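PDB 3D8K: protein phosphatase 2C from Toxoplasma gondii, which probably removes phosphate from phosphoserine and phosphothreonine residues of other proteins, with manganese as the likely metal cofactor. Local coordinates for residues N175-L180 against S190-A195; L108-R113 against I265-A270. All coordinates share one frame; numbering follows the deposited sequence.

In the fold
Both contacts belong to the PP2C-type beta sandwich. Contact 2 is buried near the centre of the chain and packs strand 106-115 of one sheet against strand 264-268 of the other. Contact 1 lies about 10 Å away, centre to centre. It sets the start of strand 177-182 against the loop between strand 185-188 and helix 198-206. Strands 177-182 and 264-268 are neighbours in one sheet. Val-179 N is probably hydrogen-bonded to Val-266 O, which joins the two contacts. Along the chain, both segments of contact 1 fall between those of contact 2. The long-range sheet-to-sheet packing therefore encloses a local return of the chain at the sandwich edge.

Contact 1 (N175-L180 against S190-A195); sequences NSRCVL and STPHTA
Arg-177 sends CG away from its own carbonyl carbon (chi1 -45°), and a bend at chi3 (88°) then carries the guanidinium to Pro-192. In Ser-190, OG sits between the backbone N and the carbonyl carbon (chi1 61°), which turns the hydroxyl toward the 175-180 segment. The setting is the edge of a PP2C-type beta sandwich. Strands 177-182 and 185-188 are antiparallel neighbours, and the chain leaves the second as a loop that continues past the start of the first, in roughly the opposite direction. No direct hydrogen bond links the two segments. Pro-192 lies over one face of the Arg-177 guanidinium. Its CG is 3.6 Å from Arg-177 NH2, and its CD is nearly as close to the same nitrogen. The CG and CD edge of the proline ring thus rests on the guanidinium near NH2. This is van der Waals packing and not a polar bond. The Arg-177 side chain also packs on His-279 and Ile-282 of helix 279-288. Beside Asn-175, the two backbones come near each other. Asn-175 CA and Pro-192 CA are 4.6 Å apart, and the methyl CG2 of Thr-194 stands next to Asn-175 CB. The loop is tied to the turn before the strand by His-193, whose ND1 is hydrogen-bonded to Gly-174 N. Thr-194 OG1 bonds instead to Ser-196 N, within its own loop. Ser-190 OG is 3.7 Å from Cys-178 N, and the Cys-178 backbone is hydrogen-bonded to Leu-189. A water bridges the segments. It donates a hydrogen bond of 2.7 Å to Ser-176 O and is also hydrogen-bonded to Ser-190 OG, at 2.7 Å.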
loop_
_atom_site.group_PDB
_atom_site.type_symbol
_atom_site.label_atom_id
_atom_site.label_comp_id
_atom_site.label_asym_id
_atom_site.label_seq_id
_atom_site.Cartn_x
_atom_site.Cartn_y
_atom_site.Cartn_z
ATOM N N ASN C 175 24.773 -11.643 31.884
ATOM C CA ASN C 175 26.184 -11.328 31.766
ATOM C C ASN C 175 26.647 -10.883 30.383
ATOM O O ASN C 175 27.846 -10.853 30.117
ATOM C CB ASN C 175 27.016 -12.526 32.226
ATOM C CG ASN C 175 26.672 -13.803 31.473
ATOM O OD1 ASN C 175 25.729 -13.845 30.676
ATOM N ND2 ASN C 175 27.437 -14.856 31.730
ATOM N N SER C 176 25.725 -10.539 29.495
ATOM C CA SER C 176 26.145 -10.082 28.174
ATOM C C SER C 176 26.584 -8.635 28.296
ATOM O O SER C 176 26.246 -7.955 29.271
ATOM C CB SER C 176 25.014 -10.210 27.153
ATOM O OG SER C 176 24.841 -11.562 26.761
ATOM N N ARG C 177 27.350 -8.166 27.315
ATOM C CA ARG C 177 27.851 -6.797 27.342
ATOM C C ARG C 177 27.536 -6.049 26.063
ATOM O O ARG C 177 27.459 -6.631 24.983
ATOM C CB ARG C 177 29.354 -6.803 27.617
ATOM C CG ARG C 177 29.712 -7.757 28.741
ATOM C CD ARG C 177 31.109 -7.565 29.280
ATOM N NE ARG C 177 31.155 -6.564 30.345
ATOM C CZ ARG C 177 32.061 -6.559 31.322
ATOM N NH1 ARG C 177 32.991 -7.505 31.369
ATOM N NH2 ARG C 177 32.041 -5.609 32.253
ATOM N N CYS C 178 27.350 -4.745 26.204
ATOM C CA CYS C 178 26.999 -3.890 25.084
ATOM C C CYS C 178 27.769 -2.572 25.185
ATOM O O CYS C 178 27.638 -1.855 26.173
ATOM C CB CYS C 178 25.497 -3.641 25.132
ATOM S SG CYS C 178 24.868 -2.628 23.821
ATOM N N VAL C 179 28.571 -2.247 24.176
ATOM C CA VAL C 179 29.347 -1.012 24.233
ATOM C C VAL C 179 29.135 -0.062 23.062
ATOM O O VAL C 179 28.841 -0.486 21.944
ATOM C CB VAL C 179 30.855 -1.303 24.343
ATOM C CG1 VAL C 179 31.089 -2.399 25.353
ATOM C CG2 VAL C 179 31.415 -1.682 22.995
ATOM N N LEU C 180 29.292 1.230 23.331
ATOM C CA LEU C 180 29.116 2.250 22.304
ATOM C C LEU C 180 30.472 2.755 21.835
ATOM O O LEU C 180 31.310 3.145 22.652
ATOM C CB LEU C 180 28.312 3.433 22.858
ATOM C CG LEU C 180 27.413 4.269 21.928
ATOM C CD1 LEU C 180 27.534 5.746 22.284
ATOM C CD2 LEU C 180 27.793 4.049 20.477
ATOM N N SER C 190 25.861 -1.131 29.683
ATOM C CA SER C 190 25.266 -2.002 30.682
ATOM C C SER C 190 26.264 -2.533 31.694
ATOM O O SER C 190 27.467 -2.538 31.464
ATOM C CB SER C 190 24.572 -3.178 29.999
ATOM O OG SER C 190 25.496 -3.963 29.256
ATOM N N THR C 191 25.741 -2.983 32.826
ATOM C CA THR C 191 26.568 -3.536 33.888
ATOM C C THR C 191 26.214 -5.022 33.993
ATOM O O THR C 191 25.046 -5.377 34.182
ATOM C CB THR C 191 26.258 -2.855 35.225
ATOM O OG1 THR C 191 25.826 -1.516 34.980
ATOM C CG2 THR C 191 27.498 -2.821 36.111
ATOM N N PRO C 192 27.211 -5.913 33.868
ATOM C CA PRO C 192 26.903 -7.344 33.960
ATOM C C PRO C 192 26.368 -7.772 35.334
ATOM O O PRO C 192 26.753 -7.220 36.375
ATOM C CB PRO C 192 28.235 -8.003 33.598
ATOM C CG PRO C 192 29.246 -7.018 34.113
ATOM C CD PRO C 192 28.658 -5.683 33.719
ATOM N N HIS C 193 25.466 -8.751 35.317
ATOM C CA HIS C 193 24.849 -9.285 36.535
ATOM C C HIS C 193 25.589 -10.521 37.027
ATOM O O HIS C 193 25.172 -11.643 36.784
ATOM C CB HIS C 193 23.394 -9.627 36.253
ATOM C CG HIS C 193 22.564 -8.443 35.889
ATOM N ND1 HIS C 193 21.767 -8.411 34.769
ATOM C CD2 HIS C 193 22.391 -7.251 36.509
ATOM C CE1 HIS C 193 21.136 -7.250 34.714
ATOM N NE2 HIS C 193 21.497 -6.527 35.759
ATOM N N THR C 194 26.685 -10.300 37.736
ATOM C CA THR C 194 27.510 -11.390 38.238
ATOM C C THR C 194 27.826 -11.150 39.703
ATOM O O THR C 194 27.479 -10.099 40.248
ATOM C CB THR C 194 28.836 -11.455 37.451
ATOM O OG1 THR C 194 29.842 -10.670 38.107
ATOM C CG2 THR C 194 28.634 -10.881 36.055
ATOM N N ALA C 195 28.495 -12.103 40.345
ATOM C CA ALA C 195 28.832 -11.928 41.757
ATOM C C ALA C 195 29.779 -10.741 41.947
ATOM O O ALA C 195 29.912 -10.205 43.053
ATOM C CB ALA C 195 29.466 -13.197 42.317
HETATM O O HOH W 1 25.473 -5.995 31.033
#

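Contact 2 (L108-R113 against I265-A270); sequences LIIFVR and IVAGTA
This is a face-to-face contact between the two sheets of a beta sandwich, the core arrangement of the PP2C-type phosphatase fold. Strand 106-115 comes from one sheet and strand 264-268 from the other. Their short segments run nearly antiparallel, at 163°, and their axes come within 9.4 Å. At that spacing the strands meet through side chains, with no hydrogen bond between them. Each makes its backbone bonds inside its own sheet: Ile-110 pairs with His-51, and Val-266 with Val-179. Every second residue of the first strand, Leu-108, Ile-110 and Val-112, points its side chain at the other sheet. Ile-265 and Ala-267 answer from the facing strand. At one end, the methyl CD1 of Leu-108 meets Ala-267 CB at 4.3 Å. In the middle, Ile-110 reaches two residues with a single methyl. Its CG1 branch points away from its own carbonyl carbon (chi1 -51°) and is extended beyond that (chi2 169°), which brings CD1 up against both facing side chains. There Ile-110 CD1 lies 4.2 Å from Ile-265 CG2 and 4.3 Å from Ala-267 CB. The two isoleucines lie alongside one another, pointing opposite ways, each offering a different methyl. Ile-265 thus serves two neighbours, with CG2 turned to Ile-110 and CD1 to Val-112. All five residues are buried and purely apolar. Cys-178 of the adjacent strand 177-182 continues this layer by touching Leu-108, Ile-110 and Ile-265. Ile-168 on strand 165-173 also packs against Ile-265, and Phe-319 on strand 316-322 against Ala-267. The nearest approach between the two segments is at the Val-112 end, where Val-112 CG2 stands 3.9 Å from Ile-265 CD1.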
loop_
_atom_site.group_PDB
_atom_site.type_symbol
_atom_site.label_atom_id
_atom_site.label_comp_id
_atom_site.label_asym_id
_atom_site.label_seq_id
_atom_site.Cartn_x
_atom_site.Cartn_y
_atom_site.Cartn_z
ATOM N N LEU C 108 19.814 -9.541 26.351
ATOM C CA LEU C 108 20.326 -8.218 26.072
ATOM C C LEU C 108 19.516 -7.724 24.887
ATOM O O LEU C 108 19.554 -8.315 23.802
ATOM C CB LEU C 108 21.799 -8.284 25.712
ATOM C CG LEU C 108 22.562 -6.980 25.938
ATOM C CD1 LEU C 108 23.913 -7.107 25.246
ATOM C CD2 LEU C 108 21.800 -5.782 25.388
ATOM N N ILE C 109 18.755 -6.660 25.099
ATOM C CA ILE C 109 17.943 -6.118 24.028
ATOM C C ILE C 109 18.303 -4.679 23.724
ATOM O O ILE C 109 18.431 -3.860 24.622
ATOM C CB ILE C 109 16.458 -6.193 24.371
ATOM C CG1 ILE C 109 16.092 -7.626 24.776
ATOM C CG2 ILE C 109 15.648 -5.730 23.180
ATOM C CD1 ILE C 109 14.607 -7.871 24.967
ATOM N N ILE C 110 18.473 -4.379 22.444
ATOM C CA ILE C 110 18.809 -3.033 22.045
ATOM C C ILE C 110 17.763 -2.421 21.126
ATOM O O ILE C 110 17.446 -2.972 20.083
ATOM C CB ILE C 110 20.165 -3.001 21.330
ATOM C CG1 ILE C 110 21.213 -3.724 22.170
ATOM C CG2 ILE C 110 20.596 -1.577 21.122
ATOM C CD1 ILE C 110 22.509 -3.973 21.441
ATOM N N PHE C 111 17.221 -1.283 21.536
ATOM C CA PHE C 111 16.250 -0.554 20.738
ATOM C C PHE C 111 17.011 0.630 20.168
ATOM O O PHE C 111 17.661 1.375 20.913
ATOM C CB PHE C 111 15.121 -0.034 21.615
ATOM C CG PHE C 111 14.340 -1.111 22.276
ATOM C CD1 PHE C 111 13.088 -1.477 21.794
ATOM C CD2 PHE C 111 14.863 -1.792 23.370
ATOM C CE1 PHE C 111 12.361 -2.507 22.388
ATOM C CE2 PHE C 111 14.153 -2.815 23.970
ATOM C CZ PHE C 111 12.897 -3.174 23.478
ATOM N N VAL C 112 16.953 0.808 18.853
ATOM C CA VAL C 112 17.647 1.934 18.252
ATOM C C VAL C 112 16.727 2.801 17.387
ATOM O O VAL C 112 16.211 2.355 16.357
ATOM C CB VAL C 112 18.847 1.434 17.448
ATOM C CG1 VAL C 112 19.626 2.614 16.876
ATOM C CG2 VAL C 112 19.732 0.598 18.354
ATOM N N ARG C 113 16.510 4.039 17.828
ATOM C CA ARG C 113 15.656 4.982 17.106
ATOM C C ARG C 113 16.492 6.160 16.651
ATOM O O ARG C 113 17.419 6.577 17.339
ATOM C CB ARG C 113 14.507 5.490 18.003
ATOM C CG ARG C 113 13.518 6.469 17.323
ATOM C CD ARG C 113 12.056 6.361 17.854
ATOM N NE ARG C 113 11.078 6.101 16.778
ATOM C CZ ARG C 113 9.938 5.405 16.907
ATOM N NH1 ARG C 113 9.590 4.878 18.085
ATOM N NH2 ARG C 113 9.164 5.198 15.837
ATOM N N ILE C 265 27.653 0.415 17.493
ATOM C CA ILE C 265 27.207 -0.296 18.682
ATOM C C ILE C 265 27.758 -1.699 18.608
ATOM O O ILE C 265 27.636 -2.373 17.592
ATOM C CB ILE C 265 25.696 -0.398 18.772
ATOM C CG1 ILE C 265 25.092 0.981 18.887
ATOM C CG2 ILE C 265 25.303 -1.187 20.017
ATOM C CD1 ILE C 265 23.596 0.949 18.882
ATOM N N VAL C 266 28.364 -2.143 19.694
ATOM C CA VAL C 266 28.932 -3.475 19.727
ATOM C C VAL C 266 28.438 -4.289 20.910
ATOM O O VAL C 266 28.368 -3.796 22.035
ATOM C CB VAL C 266 30.446 -3.394 19.745
ATOM C CG1 VAL C 266 31.044 -4.776 19.964
ATOM C CG2 VAL C 266 30.914 -2.799 18.426
ATOM N N ALA C 267 28.091 -5.541 20.641
ATOM C CA ALA C 267 27.579 -6.428 21.670
ATOM C C ALA C 267 28.125 -7.832 21.513
ATOM O O ALA C 267 28.636 -8.205 20.461
ATOM C CB ALA C 267 26.066 -6.447 21.624
ATOM N N GLY C 268 28.029 -8.611 22.580
ATOM C CA GLY C 268 28.521 -9.971 22.530
ATOM C C GLY C 268 28.161 -10.771 23.767
ATOM O O GLY C 268 27.959 -10.222 24.855
ATOM N N THR C 269 28.074 -12.082 23.601
ATOM C CA THR C 269 27.766 -12.959 24.719
ATOM C C THR C 269 28.948 -12.920 25.696
ATOM O O THR C 269 30.045 -12.484 25.344
ATOM C CB THR C 269 27.543 -14.392 24.222
ATOM O OG1 THR C 269 28.759 -14.902 23.670
ATOM C CG2 THR C 269 26.488 -14.406 23.137
ATOM N N ALA C 270 28.727 -13.364 26.925
ATOM C CA ALA C 270 29.790 -13.364 27.923
ATOM C C ALA C 270 31.063 -13.996 27.376
ATOM O O ALA C 270 32.160 -13.655 27.796
ATOM C CB ALA C 270 29.336 -14.111 29.157
#